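Local coordinates for catabolite control protein A (Lactococcus lactis, PDB 2O20) that probably acts as a DNA-binding global regulator of carbon catabolite repression and activation, matching gene expression to the carbon and energy supply, at residues Thr65-Pro71 with Asn95-Ser101; Asn103-Glu109 with Ser128-Ile134; Ala232-Leu236 with Ala257-Val263; Ala251-Leu255 with Thr283-Leu287. The protein carries 1 engineered substitution. One frame throughout, in Å; residues are numbered along the deposited sequence.

Contact 1 (Thr65-Pro71 with Asn95-Ser101)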
loop_
_atom_site.group_PDB
_atom_site.type_symbol
_atom_site.label_atom_id
_atom_site.label_comp_id
_atom_site.label_asym_id
_atom_site.label_seq_id
_atom_site.Cartn_x
_atom_site.Cartn_y
_atom_site.Cartn_z
ATOM N N THR D 65 -10.598 -17.678 16.533
ATOM C CA THR D 65 -10.288 -17.368 15.135
ATOM C C THR D 65 -11.120 -16.167 14.744
ATOM O O THR D 65 -12.343 -16.189 14.877
ATOM C CB THR D 65 -10.569 -18.556 14.186
ATOM O OG1 THR D 65 -9.738 -19.674 14.543
ATOM C CG2 THR D 65 -10.310 -18.181 12.731
ATOM N N VAL D 66 -10.416 -15.138 14.267
ATOM C CA VAL D 66 -10.984 -13.902 13.776
ATOM C C VAL D 66 -10.930 -13.802 12.239
ATOM O O VAL D 66 -9.850 -13.935 11.625
ATOM C CB VAL D 66 -10.354 -12.668 14.459
ATOM C CG1 VAL D 66 -10.837 -12.583 15.908
ATOM C CG2 VAL D 66 -8.852 -12.730 14.445
ATOM N N GLY D 67 -12.113 -13.605 11.659
ATOM C CA GLY D 67 -12.289 -13.320 10.222
ATOM C C GLY D 67 -12.232 -11.819 9.961
ATOM O O GLY D 67 -12.961 -11.046 10.579
ATOM N N VAL D 68 -11.394 -11.407 9.009
ATOM C CA VAL D 68 -11.275 -9.977 8.632
ATOM C C VAL D 68 -11.523 -9.819 7.142
ATOM O O VAL D 68 -10.801 -10.379 6.316
ATOM C CB VAL D 68 -9.866 -9.400 8.976
ATOM C CG1 VAL D 68 -9.803 -7.903 8.711
ATOM C CG2 VAL D 68 -9.479 -9.716 10.430
ATOM N N ILE D 69 -12.524 -9.017 6.814
ATOM C CA ILE D 69 -12.926 -8.748 5.441
ATOM C C ILE D 69 -12.557 -7.318 5.133
ATOM O O ILE D 69 -12.906 -6.420 5.895
ATOM C CB ILE D 69 -14.439 -8.892 5.240
ATOM C CG1 ILE D 69 -14.880 -10.244 5.771
ATOM C CG2 ILE D 69 -14.782 -8.708 3.728
ATOM C CD1 ILE D 69 -16.332 -10.493 5.756
ATOM N N LEU D 70 -11.841 -7.126 4.025
ATOM C CA LEU D 70 -11.471 -5.780 3.555
ATOM C C LEU D 70 -11.530 -5.784 2.040
ATOM O O LEU D 70 -11.417 -6.851 1.440
ATOM C CB LEU D 70 -10.057 -5.377 4.039
ATOM C CG LEU D 70 -8.849 -6.215 3.590
ATOM C CD1 LEU D 70 -7.510 -5.416 3.780
ATOM C CD2 LEU D 70 -8.728 -7.549 4.318
ATOM N N PRO D 71 -11.789 -4.617 1.419
ATOM C CA PRO D 71 -11.849 -4.589 -0.055
ATOM C C PRO D 71 -10.578 -5.151 -0.711
ATOM O O PRO D 71 -10.641 -6.048 -1.552
ATOM C CB PRO D 71 -12.011 -3.101 -0.334
ATOM C CG PRO D 71 -12.801 -2.640 0.806
ATOM C CD PRO D 71 -12.190 -3.317 1.971
ATOM N N ASN D 95 -6.012 -16.952 15.899
ATOM C CA ASN D 95 -5.791 -17.092 14.450
ATOM C C ASN D 95 -6.466 -15.941 13.719
ATOM O O ASN D 95 -7.548 -15.502 14.103
ATOM C CB ASN D 95 -6.345 -18.424 13.921
ATOM C CG ASN D 95 -5.752 -19.632 14.603
ATOM O OD1 ASN D 95 -6.482 -20.560 14.961
ATOM N ND2 ASN D 95 -4.451 -19.647 14.762
ATOM N N MET D 96 -5.832 -15.454 12.652
ATOM C CA MET D 96 -6.358 -14.356 11.817
ATOM C C MET D 96 -6.554 -14.888 10.389
ATOM O O MET D 96 -5.635 -15.495 9.843
ATOM C CB MET D 96 -5.328 -13.220 11.722
ATOM C CG MET D 96 -5.134 -12.389 12.969
ATOM S SD MET D 96 -6.309 -11.045 13.038
ATOM C CE MET D 96 -5.832 -10.146 11.556
ATOM N N ILE D 97 -7.723 -14.653 9.796
ATOM C CA ILE D 97 -7.969 -14.989 8.393
ATOM C C ILE D 97 -8.310 -13.700 7.672
ATOM O O ILE D 97 -9.233 -12.983 8.083
ATOM C CB ILE D 97 -9.148 -15.999 8.209
ATOM C CG1 ILE D 97 -8.896 -17.310 8.965
ATOM C CG2 ILE D 97 -9.388 -16.286 6.709
ATOM C CD1 ILE D 97 -10.118 -18.240 9.041
ATOM N N LEU D 98 -7.588 -13.377 6.603
ATOM C CA LEU D 98 -7.891 -12.164 5.865
ATOM C C LEU D 98 -8.535 -12.514 4.523
ATOM O O LEU D 98 -8.069 -13.408 3.824
ATOM C CB LEU D 98 -6.618 -11.339 5.615
ATOM C CG LEU D 98 -5.688 -10.970 6.784
ATOM C CD1 LEU D 98 -4.526 -10.154 6.250
ATOM C CD2 LEU D 98 -6.393 -10.202 7.872
ATOM N N ALA D 99 -9.569 -11.777 4.147
ATOM C CA ALA D 99 -10.243 -12.032 2.880
ATOM C C ALA D 99 -10.444 -10.721 2.132
ATOM O O ALA D 99 -10.859 -9.730 2.723
ATOM C CB ALA D 99 -11.543 -12.692 3.134
ATOM N N ASN D 100 -10.159 -10.730 0.831
ATOM C CA ASN D 100 -10.363 -9.564 -0.026
ATOM C C ASN D 100 -11.732 -9.648 -0.688
ATOM O O ASN D 100 -12.051 -10.660 -1.328
ATOM C CB ASN D 100 -9.312 -9.527 -1.143
ATOM C CG ASN D 100 -7.886 -9.356 -0.612
ATOM O OD1 ASN D 100 -7.542 -8.335 0.021
ATOM N ND2 ASN D 100 -7.056 -10.365 -0.848
ATOM N N SER D 101 -12.520 -8.583 -0.559
ATOM C CA SER D 101 -13.871 -8.519 -1.120
ATOM C C SER D 101 -13.986 -7.690 -2.402
ATOM O O SER D 101 -15.007 -7.788 -3.075
ATOM C CB SER D 101 -14.810 -7.881 -0.110
ATOM O OG SER D 101 -14.603 -6.472 -0.044
#
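Val66 and Asn95 begin a ladder of six backbone hydrogen bonds that runs to Leu70 and Ser101, pairing two parallel strands of the beta-alpha-beta unit formed by strand 65-70, helix 76-91 and strand 95-100. The strand axes approach to 4.7 Å at an angle of 19°, the evidence for a parallel pair with a modest twist. Val68 uses both of its backbone groups: its N donates to Ile97 O at 2.8 Å and its O accepts from Ala99 N at 2.9 Å.

The side chain of Val68 can be followed outward. CB lies 3.7 Å from Leu98 CD2, the two side chains standing abreast and pointing the same way. With CG1 anti to the backbone N (chi1 -174°), that branch stays by the same leucine methyl at 4.2 Å, while CG2 turns to Met96 CE at 3.8 Å. Helices 76-91 and 294-309 pack on this face through Leu70, Met96 and Val66.

The other face carries Thr65, Ile69, Ile97 and Ala99 and meets helix 105-118 through Ile69 and Ala99. Thr65 CG2 rests on Ile97 CD1 at 3.7 Å, and its OG1 is hydrogen-bonded to Thr63 O. A glycine at Thr65 would probably leave Ile97 CD1 without its methyl neighbour and the Thr63 carbonyl without its hydroxyl partner. Within the chain strand 95-100 is the sheet edge, and Leu98 there packs on Leu98 of the second subunit. Main-chain bonds therefore set the register, while the aliphatic groups fit each face to its covering helices.

Contact 2 (Asn103-Glu109 with Ser128-Ile134)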
loop_
_atom_site.group_PDB
_atom_site.type_symbol
_atom_site.label_atom_id
_atom_site.label_comp_id
_atom_site.label_asym_id
_atom_site.label_seq_id
_atom_site.Cartn_x
_atom_site.Cartn_y
_atom_site.Cartn_z
ATOM N N ASN D 103 -14.818 -4.811 -2.558
ATOM C CA ASN D 103 -16.106 -4.126 -2.398
ATOM C C ASN D 103 -17.282 -4.640 -3.256
ATOM O O ASN D 103 -18.168 -3.864 -3.650
ATOM C CB ASN D 103 -15.900 -2.637 -2.670
ATOM C CG ASN D 103 -15.549 -1.878 -1.446
ATOM O OD1 ASN D 103 -14.686 -1.024 -1.497
ATOM N ND2 ASN D 103 -16.234 -2.153 -0.330
ATOM N N ASP D 104 -17.264 -5.933 -3.564
ATOM C CA ASP D 104 -18.287 -6.594 -4.382
ATOM C C ASP D 104 -19.197 -7.392 -3.427
ATOM O O ASP D 104 -18.724 -8.269 -2.726
ATOM C CB ASP D 104 -17.571 -7.515 -5.393
ATOM C CG ASP D 104 -18.520 -8.298 -6.307
ATOM O OD1 ASP D 104 -18.120 -8.574 -7.459
ATOM O OD2 ASP D 104 -19.638 -8.668 -5.912
ATOM N N VAL D 105 -20.504 -7.115 -3.438
ATOM C CA VAL D 105 -21.441 -7.720 -2.484
ATOM C C VAL D 105 -21.588 -9.239 -2.648
ATOM O O VAL D 105 -21.754 -9.954 -1.658
ATOM C CB VAL D 105 -22.828 -7.018 -2.529
ATOM C CG1 VAL D 105 -23.795 -7.663 -1.549
ATOM C CG2 VAL D 105 -22.667 -5.542 -2.195
ATOM N N GLU D 106 -21.477 -9.738 -3.874
ATOM C CA GLU D 106 -21.439 -11.177 -4.125
ATOM C C GLU D 106 -20.219 -11.815 -3.473
ATOM O O GLU D 106 -20.291 -12.899 -2.903
ATOM C CB GLU D 106 -21.365 -11.468 -5.627
ATOM C CG GLU D 106 -22.488 -10.911 -6.482
ATOM C CD GLU D 106 -22.373 -11.355 -7.954
ATOM O OE1 GLU D 106 -21.643 -12.341 -8.233
ATOM O OE2 GLU D 106 -23.028 -10.733 -8.831
ATOM N N LYS D 107 -19.087 -11.119 -3.583
ATOM C CA LYS D 107 -17.825 -11.579 -3.022
ATOM C C LYS D 107 -17.897 -11.526 -1.489
ATOM O O LYS D 107 -17.460 -12.438 -0.814
ATOM C CB LYS D 107 -16.682 -10.720 -3.574
ATOM C CG LYS D 107 -15.357 -11.447 -3.824
ATOM C CD LYS D 107 -14.406 -10.604 -4.741
ATOM C CE LYS D 107 -14.295 -11.151 -6.154
ATOM N NZ LYS D 107 -13.598 -10.204 -7.117
ATOM N N GLU D 108 -18.485 -10.462 -0.954
ATOM C CA GLU D 108 -18.700 -10.343 0.493
ATOM C C GLU D 108 -19.559 -11.500 1.029
ATOM O O GLU D 108 -19.218 -12.088 2.058
ATOM C CB GLU D 108 -19.318 -8.990 0.848
ATOM C CG GLU D 108 -18.337 -7.828 0.663
ATOM C CD GLU D 108 -18.966 -6.465 0.837
ATOM O OE1 GLU D 108 -20.211 -6.342 0.660
ATOM O OE2 GLU D 108 -18.204 -5.502 1.120
ATOM N N GLU D 109 -20.646 -11.839 0.322
ATOM C CA GLU D 109 -21.522 -12.945 0.740
ATOM C C GLU D 109 -20.808 -14.282 0.758
ATOM O O GLU D 109 -21.003 -15.071 1.671
ATOM C CB GLU D 109 -22.746 -13.082 -0.191
ATOM C CG GLU D 109 -23.871 -12.132 0.135
ATOM C CD GLU D 109 -25.084 -12.393 -0.728
ATOM O OE1 GLU D 109 -25.284 -11.650 -1.712
ATOM O OE2 GLU D 109 -25.815 -13.359 -0.433
ATOM N N SER D 128 -17.090 -0.237 1.961
ATOM C CA SER D 128 -17.821 1.021 1.778
ATOM C C SER D 128 -19.047 1.090 2.681
ATOM O O SER D 128 -19.335 2.148 3.248
ATOM C CB SER D 128 -18.206 1.219 0.311
ATOM O OG SER D 128 -18.859 0.073 -0.212
ATOM N N SER D 129 -19.763 -0.029 2.814
ATOM C CA SER D 129 -20.821 -0.156 3.817
ATOM C C SER D 129 -21.487 -1.528 3.784
ATOM O O SER D 129 -21.469 -2.224 2.769
ATOM C CB SER D 129 -21.904 0.906 3.626
ATOM O OG SER D 129 -22.357 0.852 2.292
ATOM N N LEU D 130 -22.117 -1.864 4.904
ATOM C CA LEU D 130 -22.736 -3.161 5.124
ATOM C C LEU D 130 -24.080 -3.298 4.393
ATOM O O LEU D 130 -25.065 -2.646 4.753
ATOM C CB LEU D 130 -22.916 -3.387 6.633
ATOM C CG LEU D 130 -23.115 -4.837 7.054
ATOM C CD1 LEU D 130 -21.846 -5.631 6.821
ATOM C CD2 LEU D 130 -23.570 -4.910 8.513
ATOM N N ASP D 131 -24.108 -4.150 3.366
ATOM C CA ASP D 131 -25.319 -4.416 2.577
ATOM C C ASP D 131 -26.339 -5.214 3.390
ATOM O O ASP D 131 -25.981 -5.980 4.281
ATOM C CB ASP D 131 -24.941 -5.163 1.280
ATOM C CG ASP D 131 -26.121 -5.371 0.337
ATOM O OD1 ASP D 131 -26.231 -4.607 -0.647
ATOM O OD2 ASP D 131 -26.921 -6.309 0.566
ATOM N N GLU D 132 -27.617 -5.027 3.068
ATOM C CA GLU D 132 -28.703 -5.675 3.799
ATOM C C GLU D 132 -28.645 -7.200 3.713
ATOM O O GLU D 132 -29.041 -7.888 4.656
ATOM C CB GLU D 132 -30.061 -5.177 3.276
ATOM C CG GLU D 132 -31.253 -5.522 4.158
ATOM C CD GLU D 132 -31.170 -4.863 5.529
ATOM O OE1 GLU D 132 -31.312 -3.621 5.596
ATOM O OE2 GLU D 132 -30.950 -5.586 6.537
ATOM N N LYS D 133 -28.183 -7.717 2.571
ATOM C CA LYS D 133 -27.901 -9.149 2.416
ATOM C C LYS D 133 -26.866 -9.554 3.472
ATOM O O LYS D 133 -27.081 -10.494 4.240
ATOM C CB LYS D 133 -27.347 -9.464 1.019
ATOM C CG LYS D 133 -28.316 -9.223 -0.151
ATOM C CD LYS D 133 -27.819 -9.940 -1.416
ATOM C CE LYS D 133 -28.724 -9.720 -2.618
ATOM N NZ LYS D 133 -28.790 -10.929 -3.517
ATOM N N ILE D 134 -25.768 -8.797 3.512
ATOM C CA ILE D 134 -24.650 -9.028 4.446
ATOM C C ILE D 134 -25.125 -8.853 5.906
ATOM O O ILE D 134 -24.894 -9.716 6.753
ATOM C CB ILE D 134 -23.447 -8.061 4.143
ATOM C CG1 ILE D 134 -23.086 -8.019 2.647
ATOM C CG2 ILE D 134 -22.198 -8.453 4.918
ATOM C CD1 ILE D 134 -22.745 -9.364 1.994
HETATM O O HOH W 1 -19.504 -1.763 -2.589
HETATM O O HOH W 2 -21.660 -4.930 2.261
#
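Val105 and Asp131 bring their CA atoms to 7.2 Å, and Glu109 and Ile134 theirs to 6.2 Å, as the N-terminal ends of helices 105-118 and 132-141 meet, two neighbouring helices of the parallel alpha/beta domain, each with an aspartate N-cap. Ile134 enters with its CD1 end, which lies 3.6 Å from Glu108 CB and 3.5 Å from Glu109 CG, thus resting on the aliphatic parts of two acids. Val105 CG1 meets Asp131 CG at 3.8 Å, the two side chains crossing at about a right angle.

In the Asp131 cap, Lys133 N donates to OD2 at 2.8 Å, on the anti side and 20° out of the carboxylate plane. Asp104 caps the other helix with two weak bonds, from Glu106 N and Lys107 N.

Two waters join the segments: one donates to Asn103 O and is also hydrogen-bonded to Ser128 OG; the other donates to Glu108 OE1 and Ser129 O and accepts from Asp131 N. Glu108 OE2 is hydrogen-bonded to Tyr125 OH, giving both oxygens of this buried carboxylate partners. Toward the surface, Glu109 OE1 and Lys133 NZ stay 4.0 Å apart, beyond a salt bridge. The join is consequently a hydrocarbon wedge beside water bridges, with any charge attraction at its rim probably diffuse.

Contact 3 (Ala232-Leu236 with Ala257-Val263). With SO4 (sulfate ion), chain K.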
loop_
_atom_site.group_PDB
_atom_site.type_symbol
_atom_site.label_atom_id
_atom_site.label_comp_id
_atom_site.label_asym_id
_atom_site.label_seq_id
_atom_site.Cartn_x
_atom_site.Cartn_y
_atom_site.Cartn_z
ATOM N N ALA D 232 -10.437 15.661 -12.579
ATOM C CA ALA D 232 -9.764 16.971 -12.585
ATOM C C ALA D 232 -10.446 17.963 -13.547
ATOM O O ALA D 232 -10.843 19.050 -13.128
ATOM C CB ALA D 232 -8.293 16.842 -12.890
ATOM N N GLU D 233 -10.607 17.579 -14.812
ATOM C CA GLU D 233 -11.150 18.521 -15.783
ATOM C C GLU D 233 -12.628 18.852 -15.495
ATOM O O GLU D 233 -13.108 19.983 -15.826
ATOM C CB GLU D 233 -10.918 18.025 -17.214
ATOM C CG GLU D 233 -11.006 19.106 -18.254
ATOM C CD GLU D 233 -9.876 20.123 -18.193
ATOM O OE1 GLU D 233 -10.100 21.295 -18.553
ATOM O OE2 GLU D 233 -8.752 19.768 -17.801
ATOM N N ARG D 234 -13.339 17.902 -14.849
ATOM C CA ARG D 234 -14.746 18.098 -14.493
ATOM C C ARG D 234 -14.900 19.200 -13.446
ATOM O O ARG D 234 -15.813 19.976 -13.513
ATOM C CB ARG D 234 -15.384 16.804 -13.980
ATOM C CG ARG D 234 -15.294 15.634 -14.940
ATOM C CD ARG D 234 -16.040 15.900 -16.249
ATOM N NE ARG D 234 -15.156 15.439 -17.310
ATOM C CZ ARG D 234 -14.434 16.187 -18.132
ATOM N NH1 ARG D 234 -14.527 17.513 -18.164
ATOM N NH2 ARG D 234 -13.650 15.568 -18.981
ATOM N N LEU D 235 -13.978 19.240 -12.489
ATOM C CA LEU D 235 -13.945 20.273 -11.468
ATOM C C LEU D 235 -13.577 21.632 -12.085
ATOM O O LEU D 235 -14.213 22.633 -11.808
ATOM C CB LEU D 235 -12.975 19.890 -10.353
ATOM C CG LEU D 235 -13.582 19.011 -9.218
ATOM C CD1 LEU D 235 -13.914 17.629 -9.676
ATOM C CD2 LEU D 235 -12.676 18.924 -8.017
ATOM N N LEU D 236 -12.531 21.647 -12.913
ATOM C CA LEU D 236 -12.073 22.882 -13.573
ATOM C C LEU D 236 -13.181 23.486 -14.424
ATOM O O LEU D 236 -13.387 24.723 -14.344
ATOM C CB LEU D 236 -10.814 22.677 -14.428
ATOM C CG LEU D 236 -9.534 22.277 -13.653
ATOM C CD1 LEU D 236 -8.422 21.927 -14.545
ATOM C CD2 LEU D 236 -9.114 23.413 -12.713
ATOM N N ALA D 257 -3.314 14.725 -11.604
ATOM C CA ALA D 257 -3.895 15.304 -12.831
ATOM C C ALA D 257 -3.770 16.833 -12.901
ATOM O O ALA D 257 -3.443 17.371 -13.967
ATOM C CB ALA D 257 -5.327 14.839 -12.981
ATOM N N MET D 258 -4.009 17.537 -11.787
ATOM C CA MET D 258 -3.779 18.979 -11.715
ATOM C C MET D 258 -2.341 19.314 -12.079
ATOM O O MET D 258 -2.096 20.173 -12.925
ATOM C CB MET D 258 -4.133 19.539 -10.333
ATOM C CG MET D 258 -5.624 19.439 -9.981
ATOM S SD MET D 258 -6.636 20.336 -11.193
ATOM C CE MET D 258 -8.262 20.017 -10.502
ATOM N N MET D 259 -1.381 18.592 -11.491
ATOM C CA MET D 259 0.031 18.801 -11.830
ATOM C C MET D 259 0.389 18.461 -13.307
ATOM O O MET D 259 1.148 19.189 -13.944
ATOM C CB MET D 259 0.954 18.048 -10.871
ATOM C CG MET D 259 0.800 18.367 -9.388
ATOM S SD MET D 259 1.074 20.150 -9.011
ATOM C CE MET D 259 2.762 20.344 -9.464
ATOM N N ASP D 260 -0.200 17.388 -13.843
ATOM C CA ASP D 260 -0.001 16.971 -15.250
ATOM C C ASP D 260 -0.455 18.067 -16.256
ATOM O O ASP D 260 0.190 18.266 -17.302
ATOM C CB ASP D 260 -0.764 15.645 -15.441
ATOM C CG ASP D 260 -0.479 14.953 -16.789
ATOM O OD1 ASP D 260 -1.461 14.533 -17.451
ATOM O OD2 ASP D 260 0.678 14.897 -17.181
ATOM N N LYS D 261 -1.487 18.807 -15.869
ATOM C CA LYS D 261 -2.118 19.877 -16.661
ATOM C C LYS D 261 -1.499 21.277 -16.447
ATOM O O LYS D 261 -1.930 22.262 -17.108
ATOM C CB LYS D 261 -3.602 19.924 -16.292
ATOM C CG LYS D 261 -4.398 18.709 -16.710
ATOM C CD LYS D 261 -5.803 18.602 -16.060
ATOM C CE LYS D 261 -6.486 17.359 -16.688
ATOM N NZ LYS D 261 -7.018 17.694 -18.037
ATOM N N GLY D 262 -0.521 21.381 -15.532
ATOM C CA GLY D 262 0.138 22.664 -15.228
ATOM C C GLY D 262 -0.681 23.653 -14.414
ATOM O O GLY D 262 -0.440 24.846 -14.455
ATOM N N VAL D 263 -1.678 23.162 -13.709
ATOM C CA VAL D 263 -2.475 23.956 -12.799
ATOM C C VAL D 263 -1.614 24.262 -11.583
ATOM O O VAL D 263 -0.909 23.393 -11.105
ATOM C CB VAL D 263 -3.769 23.196 -12.406
ATOM C CG1 VAL D 263 -4.492 23.896 -11.248
ATOM C CG2 VAL D 263 -4.678 23.056 -13.623
HETATM S S SO4 K . -9.391 15.126 -19.645
HETATM O O1 SO4 K . -9.745 16.449 -20.162
HETATM O O2 SO4 K . -8.419 15.181 -18.545
HETATM O O3 SO4 K . -10.654 14.550 -19.248
HETATM O O4 SO4 K . -8.730 14.307 -20.671
#
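Lys261 places its ammonium between two anions, the carboxylate of Glu233 and a sulfate ion that probably came from the crystallisation liquor. The residues belong to neighbouring helices, 225-237 and 248-260, which come before and after strand 242-245 in the chain, in a parallel alpha/beta domain of the periplasmic-binding-protein type used by LacI-family regulators. Lys261 NZ forms a salt bridge with Glu233 OE2 at 2.7 Å, approaching on the anti side and 25° out of the carboxylate plane. A bend at the end of the lysine (chi4 -79°) carries the same nitrogen to sulfate O2, 2.9 Å away and hydrogen-bonded. Arg234 NH2 lies 3.2 Å from sulfate O3, coming in obliquely, and the NH1 of this arginine is in a salt bridge with Glu237. Flanked by two negative groups, the lysine is likely to be firmly held in its protonated form.

Beneath this charged rim the contact turns apolar. Leu236 and Met258 reach toward each other tip to tip, with Leu236 CG 4.1 Å from Met258 CE. Leu236 and Val263 slide past each other in opposite directions, CD1 of the leucine 4.0 Å from CG2 of the valine. Val263 comes within range because the helix ends in a Schellman motif: Gly262 has a phi of 74°, and Val263 N bonds back to Met258 O at 3.1 Å. Phe269 packs against both Met258 and Val263 from a nearby loop. At the tightest apolar point two small residues face each other, and the CA atoms of Ala232 and Ala257 stand only 6.1 Å apart, with Ala232 CB and Ala257 CB touching at 3.6 Å.

Contact 4 (Ala251-Leu255 with Thr283-Leu287)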
loop_
_atom_site.group_PDB
_atom_site.type_symbol
_atom_site.label_atom_id
_atom_site.label_comp_id
_atom_site.label_asym_id
_atom_site.label_seq_id
_atom_site.Cartn_x
_atom_site.Cartn_y
_atom_site.Cartn_z
ATOM N N ALA D 251 -7.697 11.524 -3.923
ATOM C CA ALA D 251 -7.019 12.814 -3.744
ATOM C C ALA D 251 -5.698 12.865 -4.443
ATOM O O ALA D 251 -5.364 13.891 -5.015
ATOM C CB ALA D 251 -6.799 13.127 -2.278
ATOM N N VAL D 252 -4.935 11.775 -4.318
ATOM C CA VAL D 252 -3.641 11.672 -4.956
ATOM C C VAL D 252 -3.809 11.680 -6.483
ATOM O O VAL D 252 -2.995 12.303 -7.183
ATOM C CB VAL D 252 -2.837 10.435 -4.491
ATOM C CG1 VAL D 252 -1.527 10.312 -5.234
ATOM C CG2 VAL D 252 -2.541 10.501 -2.989
ATOM N N GLY D 253 -4.847 11.000 -6.987
ATOM C CA GLY D 253 -5.209 11.056 -8.398
ATOM C C GLY D 253 -5.578 12.438 -8.913
ATOM O O GLY D 253 -5.093 12.853 -9.977
ATOM N N LEU D 254 -6.395 13.163 -8.151
ATOM C CA LEU D 254 -6.774 14.552 -8.452
ATOM C C LEU D 254 -5.545 15.454 -8.505
ATOM O O LEU D 254 -5.367 16.211 -9.471
ATOM C CB LEU D 254 -7.775 15.100 -7.404
ATOM C CG LEU D 254 -8.371 16.475 -7.731
ATOM C CD1 LEU D 254 -9.263 16.336 -8.932
ATOM C CD2 LEU D 254 -9.123 17.066 -6.566
ATOM N N LEU D 255 -4.658 15.306 -7.525
ATOM C CA LEU D 255 -3.403 16.090 -7.489
ATOM C C LEU D 255 -2.502 15.780 -8.682
ATOM O O LEU D 255 -2.013 16.710 -9.335
ATOM C CB LEU D 255 -2.641 15.878 -6.165
ATOM C CG LEU D 255 -1.319 16.637 -5.956
ATOM C CD1 LEU D 255 -1.542 18.111 -6.059
ATOM C CD2 LEU D 255 -0.719 16.298 -4.617
ATOM N N THR D 283 3.550 11.656 -1.975
ATOM C CA THR D 283 3.119 12.630 -2.972
ATOM C C THR D 283 4.143 13.765 -3.121
ATOM O O THR D 283 4.812 14.164 -2.170
ATOM C CB THR D 283 1.727 13.198 -2.683
ATOM O OG1 THR D 283 1.782 14.045 -1.528
ATOM C CG2 THR D 283 0.741 12.064 -2.466
ATOM N N TYR D 284 4.230 14.304 -4.325
ATOM C CA TYR D 284 4.889 15.591 -4.563
ATOM C C TYR D 284 4.081 16.369 -5.577
ATOM O O TYR D 284 3.828 15.870 -6.669
ATOM C CB TYR D 284 6.332 15.452 -5.041
ATOM C CG TYR D 284 7.083 16.776 -4.901
ATOM C CD1 TYR D 284 7.748 17.101 -3.734
ATOM C CD2 TYR D 284 7.056 17.723 -5.926
ATOM C CE1 TYR D 284 8.408 18.342 -3.596
ATOM C CE2 TYR D 284 7.700 18.950 -5.800
ATOM C CZ TYR D 284 8.368 19.260 -4.633
ATOM O OH TYR D 284 9.014 20.469 -4.534
ATOM N N PRO D 285 3.629 17.581 -5.213
ATOM C CA PRO D 285 3.720 18.250 -3.895
ATOM C C PRO D 285 3.094 17.481 -2.735
ATOM O O PRO D 285 2.250 16.594 -2.936
ATOM C CB PRO D 285 2.945 19.574 -4.103
ATOM C CG PRO D 285 2.259 19.453 -5.300
ATOM C CD PRO D 285 2.979 18.460 -6.190
ATOM N N THR D 286 3.515 17.834 -1.532
ATOM C CA THR D 286 2.980 17.224 -0.327
ATOM C C THR D 286 1.498 17.543 -0.132
ATOM O O THR D 286 1.010 18.626 -0.489
ATOM C CB THR D 286 3.799 17.588 0.943
ATOM O OG1 THR D 286 3.737 18.994 1.182
ATOM C CG2 THR D 286 5.216 17.144 0.814
ATOM N N LEU D 287 0.784 16.537 0.340
ATOM C CA LEU D 287 -0.668 16.534 0.348
ATOM C C LEU D 287 -1.280 16.843 1.726
ATOM O O LEU D 287 -1.155 16.061 2.680
ATOM C CB LEU D 287 -1.173 15.168 -0.157
ATOM C CG LEU D 287 -2.417 15.126 -1.054
ATOM C CD1 LEU D 287 -2.831 13.669 -1.316
ATOM C CD2 LEU D 287 -3.598 15.916 -0.511
#
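The loop leading from strand 270-272 to strand 289-291 folds against helix 248-260, where Leu255 meets a turn containing a cis peptide bond before Pro285. A chi1 of -179° swings the leucine's CG away from its own N and sends both methyls at the loop: CD1 faces Pro285 CG at 4.1 Å, and CD2 lies 3.4 Å from Pro285 O. One turn earlier on the helix, Val252 CG2 touches Thr283 CG2 at 3.7 Å, the two side chains crossing at a slant. Leu287, which has two conformers, in one of them brings CD1 to Val252 CG2 and Ala251 CB, and this touch is therefore less certain.

The loop is braced from within. Thr283 OG1 donates to Pro285 O at 2.9 Å, meeting the oxygen at a C=O...O angle of 130° and tilted 26° from the carbonyl plane; a weak hydrogen bond to Thr280 O has to share the same hydroxyl proton. A valine at Thr283 would probably leave Pro285 O without its hydroxyl donor and the turn around the cis peptide less firmly fixed.

The second subunit also reaches the contact: its Tyr282 packs on Val252, and its Asp260 accepts from Tyr284 OH. All six touching residues are buried. On the helix side, Ala251 also rests on Val245 of strand 242-245 and Leu255 on Ile271 of strand 270-272, while Val252 touches Tyr225 of helix 225-237.

The contacts form two touching pairs. Contacts 1 and 2 meet where strand 95-100 runs into helix 105-118, Ser101 packing on Glu108; contacts 3 and 4 share helix 248-260, with Ala232 lying against Leu254. Between the pairs the nearest atoms are at least about 15 Å apart, and the centres of contacts 1 and 3 stand 38 Å apart. Contact 4 alone is wholly buried, and its meeting surfaces are mainly hydrocarbon. Contact 1 is partly buried and relies on main-chain bonds. Contacts 2 and 3 join helices near the surface, combining apolar centres with water, caps or charge. All but contact 2 also touch the second subunit.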